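Local coordinates for protein flavin-dependent monooxygenase, oxygenase subunit HsaA (Mycobacterium tuberculosis, PDB 3AFF) that probably hydroxylates the phenolic cholesterol breakdown product 3-HSA to the catechol 3,4-DHSA, using reduced flavin and molecular oxygen, at residues R115-Y120 with S149-G154; A121-G126 with G137-S142; V127-G132 with D199-R204; G167-P172 with H205-Y210. All blocks are in the same frame, centred on the assembly; numbering follows the deposited sequence.

In the fold
After the N-terminal helices the chain enters strand 116-119, and interaction 1 closes a loop by setting it parallel to strand 150-159. Interaction 2 lies within that loop, drawing the start of strand 124-129 to the far end of its hairpin partner, strand 132-142; the two contacts touch beside residues that probably bind FMN. Interaction 3 leaves from the hairpin turn and reaches ahead to strand 200-203, so it crosses interactions 1, 2 and 4. Interaction 4 starts after interaction 1 has closed and joins strand 162-172 to strand 207-209. All four share one mixed sheet: strand 150-159 of interaction 1 pairs with strand 162-172 of interaction 4, and Val202 packs on Ile171 between interactions 3 and 4.

Interaction 1. Residues R115-Y120 with S149-G154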
loop_
_atom_site.group_PDB
_atom_site.type_symbol
_atom_site.label_atom_id
_atom_site.label_comp_id
_atom_site.label_asym_id
_atom_site.label_seq_id
_atom_site.Cartn_x
_atom_site.Cartn_y
_atom_site.Cartn_z
ATOM N N ARG A 115 48.652 28.990 7.421
ATOM C CA ARG A 115 47.218 28.556 7.345
ATOM C C ARG A 115 46.252 29.705 7.024
ATOM O O ARG A 115 46.560 30.877 7.233
ATOM C CB ARG A 115 46.799 27.931 8.699
ATOM C CG ARG A 115 47.535 26.639 9.008
ATOM C CD ARG A 115 47.108 26.105 10.385
ATOM N NE ARG A 115 47.717 26.894 11.434
ATOM C CZ ARG A 115 48.923 26.688 11.950
ATOM N NH1 ARG A 115 49.708 25.728 11.487
ATOM N NH2 ARG A 115 49.358 27.481 12.931
ATOM N N ILE A 116 45.067 29.342 6.514
ATOM C CA ILE A 116 44.120 30.292 5.929
ATOM C C ILE A 116 42.753 29.946 6.541
ATOM O O ILE A 116 42.342 28.788 6.515
ATOM C CB ILE A 116 44.078 30.186 4.328
ATOM C CG1 ILE A 116 45.496 30.250 3.705
ATOM C CG2 ILE A 116 43.200 31.260 3.713
ATOM C CD1 ILE A 116 46.065 28.896 3.394
ATOM N N SER A 117 42.056 30.932 7.112
ATOM C CA SER A 117 40.685 30.672 7.598
ATOM C C SER A 117 39.709 31.102 6.499
ATOM O O SER A 117 40.148 31.494 5.435
ATOM C CB SER A 117 40.458 31.442 8.900
ATOM O OG SER A 117 40.658 32.861 8.698
ATOM N N SER A 118 38.396 30.983 6.722
ATOM C CA SER A 118 37.412 31.434 5.748
ATOM C C SER A 118 36.183 31.990 6.441
ATOM O O SER A 118 35.943 31.710 7.598
ATOM C CB SER A 118 36.943 30.301 4.834
ATOM O OG SER A 118 36.291 29.299 5.596
ATOM N N SER A 119 35.446 32.837 5.734
ATOM C CA SER A 119 34.018 33.013 6.034
ATOM C C SER A 119 33.390 33.324 4.697
ATOM O O SER A 119 33.427 34.493 4.229
ATOM C CB SER A 119 33.749 34.097 7.093
ATOM O OG SER A 119 32.333 34.355 7.225
ATOM N N TYR A 120 32.855 32.264 4.075
ATOM C CA TYR A 120 32.335 32.282 2.687
ATOM C C TYR A 120 30.939 32.875 2.495
ATOM O O TYR A 120 30.538 33.220 1.370
ATOM C CB TYR A 120 32.324 30.878 2.095
ATOM C CG TYR A 120 33.694 30.181 1.950
ATOM C CD1 TYR A 120 34.766 30.805 1.346
ATOM C CD2 TYR A 120 33.879 28.875 2.433
ATOM C CE1 TYR A 120 36.059 30.120 1.198
ATOM C CE2 TYR A 120 35.160 28.201 2.338
ATOM C CZ TYR A 120 36.211 28.843 1.692
ATOM O OH TYR A 120 37.412 28.188 1.514
ATOM N N SER A 149 47.057 33.111 9.272
ATOM C CA SER A 149 47.541 34.464 9.052
ATOM C C SER A 149 47.024 35.143 7.740
ATOM O O SER A 149 47.463 36.220 7.339
ATOM C CB SER A 149 49.066 34.506 9.264
ATOM O OG SER A 149 49.670 33.516 8.473
ATOM N N TRP A 150 46.072 34.474 7.103
ATOM C CA TRP A 150 45.349 34.962 5.953
ATOM C C TRP A 150 43.908 34.423 6.091
ATOM O O TRP A 150 43.662 33.467 6.847
ATOM C CB TRP A 150 45.918 34.293 4.718
ATOM C CG TRP A 150 47.291 34.786 4.228
ATOM C CD1 TRP A 150 48.535 34.361 4.673
ATOM C CD2 TRP A 150 47.530 35.729 3.174
ATOM N NE1 TRP A 150 49.514 35.027 3.973
ATOM C CE2 TRP A 150 48.934 35.882 3.061
ATOM C CE3 TRP A 150 46.697 36.471 2.319
ATOM C CZ2 TRP A 150 49.536 36.734 2.095
ATOM C CZ3 TRP A 150 47.282 37.322 1.382
ATOM C CH2 TRP A 150 48.712 37.426 1.256
ATOM N N THR A 151 42.977 35.001 5.323
ATOM C CA THR A 151 41.616 34.524 5.334
ATOM C C THR A 151 40.994 34.646 3.967
ATOM O O THR A 151 41.314 35.567 3.204
ATOM C CB THR A 151 40.732 35.303 6.386
ATOM O OG1 THR A 151 39.602 34.511 6.683
ATOM C CG2 THR A 151 40.271 36.758 5.878
ATOM N N PHE A 152 40.030 33.770 3.699
ATOM C CA PHE A 152 39.036 34.018 2.622
ATOM C C PHE A 152 37.784 34.689 3.157
ATOM O O PHE A 152 37.334 34.366 4.229
ATOM C CB PHE A 152 38.570 32.705 1.983
ATOM C CG PHE A 152 39.693 31.861 1.386
ATOM C CD1 PHE A 152 40.561 32.397 0.425
ATOM C CD2 PHE A 152 39.845 30.533 1.765
ATOM C CE1 PHE A 152 41.562 31.598 -0.193
ATOM C CE2 PHE A 152 40.890 29.735 1.159
ATOM C CZ PHE A 152 41.707 30.271 0.186
ATOM N N VAL A 153 37.195 35.598 2.393
ATOM C CA VAL A 153 35.881 36.145 2.765
ATOM C C VAL A 153 35.117 36.092 1.455
ATOM O O VAL A 153 35.673 36.376 0.384
ATOM C CB VAL A 153 35.936 37.655 3.320
ATOM C CG1 VAL A 153 36.491 37.669 4.712
ATOM C CG2 VAL A 153 36.721 38.559 2.379
ATOM N N GLY A 154 33.856 35.708 1.538
ATOM C CA GLY A 154 33.031 35.619 0.381
ATOM C C GLY A 154 32.094 36.795 0.156
ATOM O O GLY A 154 31.651 37.417 1.096
HETATM O O HOH W 1 49.427 30.827 9.782
#
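Ser117 and Ser119 bond across to the strand Trp150-Gly154 as a parallel pair in the beta domain of the acyl-CoA dehydrogenase fold. Each serine uses both backbone groups: Ser117 N reaches Trp150 O at 3.0 Å and Ser117 O receives Phe152 N at 2.9 Å, and Ser119 repeats the pattern with Phe152 O and Gly154 N. On the face carrying Ile116 and Phe152, the methyl CG2 of Ile116 sits over the centre of the Phe152 ring, 3.9 Å from its centroid and 13° off the normal, a CH-pi contact. Tyr120 lies alongside the same phenylalanine, its CE1 3.7 Å from Phe152 CB. Further out, Tyr120 OH hydrogen-bonds with His95 ND1, the His95 ring also meets that of Phe152, and Leu96 and Leu170 pack against Ile116 and Phe152. Ser118, Ser119 and Tyr120 probably bind FMN, and two of them are tied to the end of strand 132-142, Ser118 O by Ser142 OG and Ser119 OG by Asn140 O. On the face of Ser117 and Thr151 the contact is polar: with Thr151 OG1 swung opposite its own backbone N (chi1 -160°), the hydroxyls Ser117 OG and Thr151 OG1 hydrogen-bond at 2.8 Å.

Interaction 2. Residues A121-G126 with G137-S142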
loop_
_atom_site.group_PDB
_atom_site.type_symbol
_atom_site.label_atom_id
_atom_site.label_comp_id
_atom_site.label_asym_id
_atom_site.label_seq_id
_atom_site.Cartn_x
_atom_site.Cartn_y
_atom_site.Cartn_z
ATOM N N ALA A 121 30.205 33.007 3.585
ATOM C CA ALA A 121 28.871 33.640 3.568
ATOM C C ALA A 121 28.982 35.078 3.092
ATOM O O ALA A 121 29.913 35.751 3.426
ATOM C CB ALA A 121 28.262 33.615 5.016
ATOM N N PRO A 122 28.022 35.551 2.300
ATOM C CA PRO A 122 28.211 36.857 1.711
ATOM C C PRO A 122 27.954 37.984 2.761
ATOM O O PRO A 122 26.861 38.498 2.828
ATOM C CB PRO A 122 27.114 36.892 0.636
ATOM C CG PRO A 122 26.023 36.062 1.199
ATOM C CD PRO A 122 26.730 34.936 1.912
ATOM N N MET A 123 28.927 38.372 3.582
ATOM C CA MET A 123 28.630 39.374 4.600
ATOM C C MET A 123 29.430 40.676 4.300
ATOM O O MET A 123 29.836 41.376 5.221
ATOM C CB MET A 123 28.964 38.798 5.998
ATOM C CG MET A 123 28.121 37.552 6.349
ATOM S SD MET A 123 28.351 36.835 7.972
ATOM C CE MET A 123 29.188 35.389 7.435
ATOM N N GLY A 124 29.730 40.915 3.026
ATOM C CA GLY A 124 30.599 42.005 2.592
ATOM C C GLY A 124 30.615 41.959 1.082
ATOM O O GLY A 124 30.007 41.056 0.503
ATOM N N ALA A 125 31.344 42.890 0.460
ATOM C CA ALA A 125 31.466 42.922 -0.968
ATOM C C ALA A 125 32.840 43.518 -1.368
ATOM O O ALA A 125 33.530 44.083 -0.533
ATOM C CB ALA A 125 30.300 43.752 -1.565
ATOM N N GLY A 126 33.202 43.376 -2.641
ATOM C CA GLY A 126 34.407 43.952 -3.180
ATOM C C GLY A 126 33.940 44.908 -4.286
ATOM O O GLY A 126 33.243 44.499 -5.154
ATOM N N GLY A 137 33.346 44.669 4.900
ATOM C CA GLY A 137 32.343 43.774 5.430
ATOM C C GLY A 137 32.661 43.300 6.800
ATOM O O GLY A 137 33.677 43.688 7.352
ATOM N N SER A 138 31.806 42.432 7.341
ATOM C CA SER A 138 31.983 41.932 8.697
ATOM C C SER A 138 31.471 40.488 8.700
ATOM O O SER A 138 30.256 40.261 8.638
ATOM C CB SER A 138 31.214 42.798 9.724
ATOM O OG SER A 138 31.462 42.249 11.025
ATOM N N TRP A 139 32.389 39.527 8.772
ATOM C CA TRP A 139 32.075 38.121 8.466
ATOM C C TRP A 139 32.228 37.256 9.701
ATOM O O TRP A 139 33.314 37.192 10.257
ATOM C CB TRP A 139 33.097 37.617 7.448
ATOM C CG TRP A 139 32.801 37.934 6.010
ATOM C CD1 TRP A 139 32.105 37.164 5.148
ATOM C CD2 TRP A 139 33.253 39.060 5.261
ATOM N NE1 TRP A 139 32.041 37.740 3.898
ATOM C CE2 TRP A 139 32.763 38.908 3.946
ATOM C CE3 TRP A 139 34.006 40.207 5.578
ATOM C CZ2 TRP A 139 33.025 39.826 2.948
ATOM C CZ3 TRP A 139 34.243 41.121 4.586
ATOM C CH2 TRP A 139 33.766 40.936 3.289
ATOM N N ASN A 140 31.170 36.555 10.101
ATOM C CA ASN A 140 31.192 35.758 11.313
ATOM C C ASN A 140 31.524 34.283 11.072
ATOM O O ASN A 140 31.701 33.852 9.939
ATOM C CB ASN A 140 29.818 35.872 12.041
ATOM C CG ASN A 140 28.682 35.217 11.258
ATOM O OD1 ASN A 140 28.909 34.484 10.277
ATOM N ND2 ASN A 140 27.458 35.443 11.709
ATOM N N TRP A 141 31.611 33.525 12.160
ATOM C CA TRP A 141 31.770 32.069 12.063
ATOM C C TRP A 141 33.037 31.653 11.340
ATOM O O TRP A 141 33.014 30.678 10.562
ATOM C CB TRP A 141 30.586 31.455 11.321
ATOM C CG TRP A 141 29.539 30.795 12.180
ATOM C CD1 TRP A 141 28.331 31.330 12.566
ATOM C CD2 TRP A 141 29.566 29.443 12.685
ATOM N NE1 TRP A 141 27.636 30.410 13.324
ATOM C CE2 TRP A 141 28.364 29.243 13.406
ATOM C CE3 TRP A 141 30.512 28.390 12.620
ATOM C CZ2 TRP A 141 28.070 28.032 14.047
ATOM C CZ3 TRP A 141 30.246 27.187 13.285
ATOM C CH2 TRP A 141 29.019 27.007 13.983
ATOM N N SER A 142 34.145 32.344 11.586
ATOM C CA SER A 142 35.388 31.951 10.910
ATOM C C SER A 142 36.130 30.972 11.792
ATOM O O SER A 142 36.960 31.356 12.568
ATOM C CB SER A 142 36.214 33.159 10.465
ATOM O OG SER A 142 37.399 32.717 9.790
#
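Met123 runs along Trp139 and Asn140 where the two arms of the hairpin 124-129/132-142 splay apart. Its CB lies over the indole, 3.9 Å from the centroid of the five-membered ring, a CH-pi contact, and also comes 3.3 Å from Ser138 O. CG passes on beside that carbonyl. SD then stands oblique to the indole, a Met-aromatic contact, and accepts a weak but nearly straight hydrogen bond from Asn140 N, 3.5 Å long at 173°. A bend at the last torsion (chi3 -109°) keeps the methyl CE near the same Asn140 N. From the backbone of the same residue, Met123 O accepts Ser138 N at 3.1 Å. Next comes Gly124, in a non-hydrogen-bonded antiparallel pair with Gly137, and its CA rests 3.3 Å from Trp139 CZ2. The indole NE1 of Trp139 hydrogen-bonds to Gly154 O. Arg162 of a second subunit packs on Met123, and Ala346 O of a third subunit receives Trp141 NE1. Trp141 and Ser142 probably bind FMN. Just ahead of them, two residues on from the Ser138 bond, the weak sulfur acceptor gives the backbone N-H of Asn140 a partner where the strands have splayed too far apart for a backbone carbonyl of 121-126 to serve.

Interaction 3. Residues V127-G132 with D199-R204; sequences VVVDGG and DVFVPR
Phe201 and Arg204 reach the type II beta turn Val129-Gly132, the tip of the hairpin formed by strands 124-129 and 132-142. The apolar part belongs mainly to Phe201. Its CG lies opposite the backbone N (chi1 178°), which brings the ring against the turn: Val129 CG2 meets the ring edge in its plane, 3.7 Å from Phe201 CE1. The aliphatic part of Arg204 adds to this, with Arg204 CG 3.9 Å from Gly132 CA. A carbonyl also comes to the edge of the phenylalanine ring, Gly131 O lying 3.4 Å from Phe201 CZ.

Backbone meets backbone through CA-H...O contacts. Gly132 and Pro203 form an antiparallel non-hydrogen-bonded pair, their CA atoms 4.2 Å apart; on its two sides Gly132 CA approaches Val202 O at 3.3 Å and Pro203 CA approaches Gly131 O at 3.6 Å. The lack of a side chain on Gly132 lets its CA come this close to Val202 O.

Conventional hydrogen bonding between the segments goes through water. Arg204 NH1 donates to two water molecules lying in the guanidinium plane, at 2.9 and 2.8 Å; one accepts from Gly131 N and the other donates to Gly132 O.

Strand 132-142 leads directly out of the turn, and backbone bonds join its Tyr133 to Val202 and its Val135 to Val200. The second of these is at a G1 beta bulge, where Asp199 and Val200 together face Val135 at the corner between strands 193-198 and 200-203, while Val202 leans on Ile171 of strand 162-172.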
loop_
_atom_site.group_PDB
_atom_site.type_symbol
_atom_site.label_atom_id
_atom_site.label_comp_id
_atom_site.label_asym_id
_atom_site.label_seq_id
_atom_site.Cartn_x
_atom_site.Cartn_y
_atom_site.Cartn_z
ATOM N N VAL A 127 34.316 46.191 -4.233
ATOM C CA VAL A 127 33.881 47.101 -5.272
ATOM C C VAL A 127 35.090 47.307 -6.208
ATOM O O VAL A 127 36.184 47.597 -5.726
ATOM C CB VAL A 127 33.429 48.437 -4.655
ATOM C CG1 VAL A 127 33.284 49.552 -5.799
ATOM C CG2 VAL A 127 32.114 48.255 -3.862
ATOM N N VAL A 128 34.896 47.149 -7.512
ATOM C CA VAL A 128 35.978 47.299 -8.492
ATOM C C VAL A 128 36.689 48.649 -8.382
ATOM O O VAL A 128 36.040 49.691 -8.357
ATOM C CB VAL A 128 35.438 47.041 -9.919
ATOM C CG1 VAL A 128 36.455 47.405 -11.023
ATOM C CG2 VAL A 128 35.027 45.557 -9.990
ATOM N N VAL A 129 38.008 48.600 -8.226
ATOM C CA VAL A 129 38.890 49.842 -8.282
ATOM C C VAL A 129 40.070 49.654 -9.273
ATOM O O VAL A 129 40.234 48.562 -9.899
ATOM C CB VAL A 129 39.394 50.348 -6.874
ATOM C CG1 VAL A 129 38.206 50.773 -5.956
ATOM C CG2 VAL A 129 40.282 49.295 -6.161
ATOM N N ASP A 130 40.895 50.684 -9.440
ATOM C CA ASP A 130 42.049 50.456 -10.255
ATOM C C ASP A 130 42.825 49.297 -9.646
ATOM O O ASP A 130 43.255 49.375 -8.471
ATOM C CB ASP A 130 42.966 51.699 -10.301
ATOM C CG ASP A 130 44.344 51.365 -10.978
ATOM O OD1 ASP A 130 45.296 51.003 -10.273
ATOM O OD2 ASP A 130 44.434 51.373 -12.210
ATOM N N GLY A 131 43.041 48.243 -10.409
ATOM C CA GLY A 131 44.038 47.225 -9.964
ATOM C C GLY A 131 43.461 46.026 -9.192
ATOM O O GLY A 131 44.205 45.139 -8.809
ATOM N N GLY A 132 42.147 46.038 -8.917
ATOM C CA GLY A 132 41.503 45.090 -7.968
ATOM C C GLY A 132 40.189 45.601 -7.371
ATOM O O GLY A 132 39.319 46.078 -8.093
ATOM N N ASP A 199 37.743 48.987 3.968
ATOM C CA ASP A 199 38.435 49.682 2.874
ATOM C C ASP A 199 39.764 49.022 2.548
ATOM O O ASP A 199 40.797 49.704 2.485
ATOM C CB ASP A 199 38.670 51.182 3.191
ATOM C CG ASP A 199 37.411 52.013 3.071
ATOM O OD1 ASP A 199 36.480 51.578 2.381
ATOM O OD2 ASP A 199 37.359 53.131 3.665
ATOM N N VAL A 200 39.743 47.698 2.351
ATOM C CA VAL A 200 40.956 46.944 2.031
ATOM C C VAL A 200 41.102 46.712 0.533
ATOM O O VAL A 200 40.188 46.109 -0.121
ATOM C CB VAL A 200 41.000 45.580 2.822
ATOM C CG1 VAL A 200 42.163 44.763 2.384
ATOM C CG2 VAL A 200 41.068 45.845 4.346
ATOM N N PHE A 201 42.239 47.169 -0.021
ATOM C CA PHE A 201 42.578 46.907 -1.408
ATOM C C PHE A 201 43.016 45.437 -1.599
ATOM O O PHE A 201 43.932 44.957 -0.914
ATOM C CB PHE A 201 43.671 47.880 -1.942
ATOM C CG PHE A 201 44.056 47.573 -3.335
ATOM C CD1 PHE A 201 43.176 47.819 -4.349
ATOM C CD2 PHE A 201 45.253 46.929 -3.612
ATOM C CE1 PHE A 201 43.467 47.478 -5.646
ATOM C CE2 PHE A 201 45.545 46.571 -4.884
ATOM C CZ PHE A 201 44.654 46.883 -5.940
ATOM N N VAL A 202 42.304 44.715 -2.477
ATOM C CA VAL A 202 42.632 43.314 -2.831
ATOM C C VAL A 202 42.937 43.290 -4.292
ATOM O O VAL A 202 42.104 43.639 -5.114
ATOM C CB VAL A 202 41.485 42.293 -2.426
ATOM C CG1 VAL A 202 41.918 40.877 -2.715
ATOM C CG2 VAL A 202 41.198 42.410 -0.907
ATOM N N PRO A 203 44.145 42.866 -4.658
ATOM C CA PRO A 203 44.429 42.808 -6.092
ATOM C C PRO A 203 43.675 41.658 -6.835
ATOM O O PRO A 203 43.235 40.695 -6.204
ATOM C CB PRO A 203 45.961 42.650 -6.126
ATOM C CG PRO A 203 46.305 41.885 -4.810
ATOM C CD PRO A 203 45.281 42.464 -3.813
ATOM N N ARG A 204 43.531 41.759 -8.156
ATOM C CA ARG A 204 42.801 40.733 -8.918
ATOM C C ARG A 204 43.234 39.267 -8.744
ATOM O O ARG A 204 42.391 38.349 -8.811
ATOM C CB ARG A 204 42.673 41.118 -10.406
ATOM C CG ARG A 204 41.608 42.259 -10.595
ATOM C CD ARG A 204 41.166 42.416 -11.988
ATOM N NE ARG A 204 42.275 42.812 -12.883
ATOM C CZ ARG A 204 42.524 44.085 -13.190
ATOM N NH1 ARG A 204 41.774 45.052 -12.664
ATOM N NH2 ARG A 204 43.492 44.387 -14.019
HETATM O O HOH W 2 42.614 47.782 -13.310
HETATM O O HOH W 3 39.517 45.183 -11.041
#

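Interaction 4. Residues G167-P172 with H205-Y210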
loop_
_atom_site.group_PDB
_atom_site.type_symbol
_atom_site.label_atom_id
_atom_site.label_comp_id
_atom_site.label_asym_id
_atom_site.label_seq_id
_atom_site.Cartn_x
_atom_site.Cartn_y
_atom_site.Cartn_z
ATOM N N GLY A 167 32.601 35.386 -5.364
ATOM C CA GLY A 167 33.713 34.491 -5.098
ATOM C C GLY A 167 34.328 34.745 -3.774
ATOM O O GLY A 167 33.647 35.167 -2.880
ATOM N N SER A 168 35.616 34.432 -3.642
ATOM C CA SER A 168 36.354 34.598 -2.387
ATOM C C SER A 168 37.544 35.542 -2.625
ATOM O O SER A 168 38.292 35.403 -3.619
ATOM C CB SER A 168 36.891 33.254 -1.832
ATOM O OG SER A 168 36.009 32.157 -2.109
ATOM N N PHE A 169 37.709 36.461 -1.670
ATOM C CA PHE A 169 38.783 37.409 -1.592
ATOM C C PHE A 169 39.714 36.872 -0.553
ATOM O O PHE A 169 39.286 36.524 0.559
ATOM C CB PHE A 169 38.242 38.822 -1.152
ATOM C CG PHE A 169 37.230 39.381 -2.087
ATOM C CD1 PHE A 169 37.605 40.156 -3.165
ATOM C CD2 PHE A 169 35.860 39.101 -1.890
ATOM C CE1 PHE A 169 36.654 40.700 -4.059
ATOM C CE2 PHE A 169 34.885 39.597 -2.784
ATOM C CZ PHE A 169 35.278 40.446 -3.868
ATOM N N LEU A 170 40.992 36.787 -0.914
ATOM C CA LEU A 170 42.081 36.327 -0.003
ATOM C C LEU A 170 42.800 37.512 0.629
ATOM O O LEU A 170 43.304 38.360 -0.088
ATOM C CB LEU A 170 43.115 35.497 -0.796
ATOM C CG LEU A 170 44.373 34.993 -0.076
ATOM C CD1 LEU A 170 44.016 34.012 1.115
ATOM C CD2 LEU A 170 45.160 34.325 -1.123
ATOM N N ILE A 171 42.871 37.600 1.945
ATOM C CA ILE A 171 43.286 38.888 2.544
ATOM C C ILE A 171 44.210 38.522 3.679
ATOM O O ILE A 171 43.880 37.579 4.417
ATOM C CB ILE A 171 42.075 39.666 3.103
ATOM C CG1 ILE A 171 41.146 40.102 1.961
ATOM C CG2 ILE A 171 42.506 40.894 3.830
ATOM C CD1 ILE A 171 39.941 40.975 2.420
ATOM N N PRO A 172 45.351 39.239 3.822
ATOM C CA PRO A 172 46.267 38.938 4.926
ATOM C C PRO A 172 45.823 39.488 6.291
ATOM O O PRO A 172 45.112 40.483 6.361
ATOM C CB PRO A 172 47.594 39.584 4.490
ATOM C CG PRO A 172 47.173 40.715 3.611
ATOM C CD PRO A 172 45.892 40.284 2.918
ATOM N N HIS A 205 44.516 39.037 -8.509
ATOM C CA HIS A 205 45.011 37.701 -8.380
ATOM C C HIS A 205 44.620 37.135 -7.017
ATOM O O HIS A 205 44.802 35.930 -6.783
ATOM C CB HIS A 205 46.549 37.575 -8.629
ATOM C CG HIS A 205 47.379 38.364 -7.664
ATOM N ND1 HIS A 205 47.589 39.722 -7.800
ATOM C CD2 HIS A 205 47.989 38.005 -6.516
ATOM C CE1 HIS A 205 48.310 40.161 -6.791
ATOM N NE2 HIS A 205 48.557 39.143 -5.991
ATOM N N ARG A 206 44.078 37.993 -6.128
ATOM C CA ARG A 206 43.607 37.469 -4.860
ATOM C C ARG A 206 42.071 37.438 -4.706
ATOM O O ARG A 206 41.552 37.473 -3.626
ATOM C CB ARG A 206 44.314 38.150 -3.691
ATOM C CG ARG A 206 45.774 37.714 -3.492
ATOM C CD ARG A 206 46.297 37.986 -2.086
ATOM N NE ARG A 206 46.980 39.281 -2.020
ATOM C CZ ARG A 206 46.556 40.355 -1.335
ATOM N NH1 ARG A 206 45.417 40.312 -0.620
ATOM N NH2 ARG A 206 47.246 41.517 -1.393
ATOM N N PHE A 207 41.380 37.329 -5.813
ATOM C CA PHE A 207 39.978 36.998 -5.829
ATOM C C PHE A 207 39.838 35.787 -6.724
ATOM O O PHE A 207 40.399 35.813 -7.813
ATOM C CB PHE A 207 39.172 38.105 -6.510
ATOM C CG PHE A 207 37.730 37.734 -6.827
ATOM C CD1 PHE A 207 36.759 37.697 -5.794
ATOM C CD2 PHE A 207 37.306 37.540 -8.137
ATOM C CE1 PHE A 207 35.412 37.387 -6.045
ATOM C CE2 PHE A 207 35.951 37.219 -8.412
ATOM C CZ PHE A 207 35.006 37.180 -7.359
ATOM N N LEU A 208 38.994 34.810 -6.337
ATOM C CA LEU A 208 38.734 33.664 -7.187
ATOM C C LEU A 208 37.207 33.480 -7.256
ATOM O O LEU A 208 36.550 33.305 -6.206
ATOM C CB LEU A 208 39.408 32.386 -6.629
ATOM C CG LEU A 208 39.001 31.096 -7.362
ATOM C CD1 LEU A 208 39.476 31.167 -8.798
ATOM C CD2 LEU A 208 39.541 29.845 -6.686
ATOM N N SER A 209 36.679 33.539 -8.482
ATOM C CA SER A 209 35.253 33.435 -8.765
ATOM C C SER A 209 34.753 31.978 -8.617
ATOM O O SER A 209 35.476 31.017 -8.945
ATOM C CB SER A 209 35.078 33.912 -10.196
ATOM O OG SER A 209 33.747 33.809 -10.656
ATOM N N TYR A 210 33.536 31.832 -8.127
ATOM C CA TYR A 210 32.852 30.520 -8.061
ATOM C C TYR A 210 32.632 30.014 -9.483
ATOM O O TYR A 210 32.720 28.800 -9.717
ATOM C CB TYR A 210 31.511 30.674 -7.361
ATOM C CG TYR A 210 31.583 30.672 -5.857
ATOM C CD1 TYR A 210 32.825 30.717 -5.190
ATOM C CD2 TYR A 210 30.420 30.589 -5.085
ATOM C CE1 TYR A 210 32.907 30.696 -3.804
ATOM C CE2 TYR A 210 30.505 30.583 -3.630
ATOM C CZ TYR A 210 31.734 30.656 -3.041
ATOM O OH TYR A 210 31.875 30.646 -1.686
HETATM O O HOH W 4 33.389 32.646 -1.096
HETATM O O HOH W 5 36.476 31.064 -4.642
#
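A short antiparallel strand pair in the beta domain of the acyl-CoA dehydrogenase fold joins Ser168, Phe169 and Leu170 to Arg206, Phe207 and Leu208. Ser168 and Leu208 form the hydrogen-bonded pair: Ser168 N reaches Leu208 O at 3.0 Å, and Leu208 N returns to Ser168 O in the carbonyl plane. Leu170 N extends the pairing to Arg206 O with an almost straight bond of 175°.

Arg206 also reaches back with its side chain. Its NH1 donates to Leu170 O at 2.9 Å, with that oxygen lying in the guanidinium plane, and Arg206 CD rests against Leu170 CD2; NE of the same arginine forms a salt bridge with Glu106 of helix 101-108. Arg206 thus holds both backbone polar groups of Leu170, its O taking the N-H and its NH1 meeting the C=O.

On one face of the sheet Phe207 CD1 comes over the Phe169 ring, 3.5 Å from Phe169 CE1, the two planes inclined at 42°. Tyr133 touches both rings. On the other face His95 touches the side chains of Ser168 and Leu208. Strand 207-209 runs straight into helix 210-214, with Ser209 as its N-cap, its OG bonded to Lys211 N and to Asp165. Water completes the joint: one molecule links Ser168 OG to the Tyr210 hydroxyl, and a second bridges Ser168 OG and Leu208 O, donating to Leu208 O at 2.7 Å.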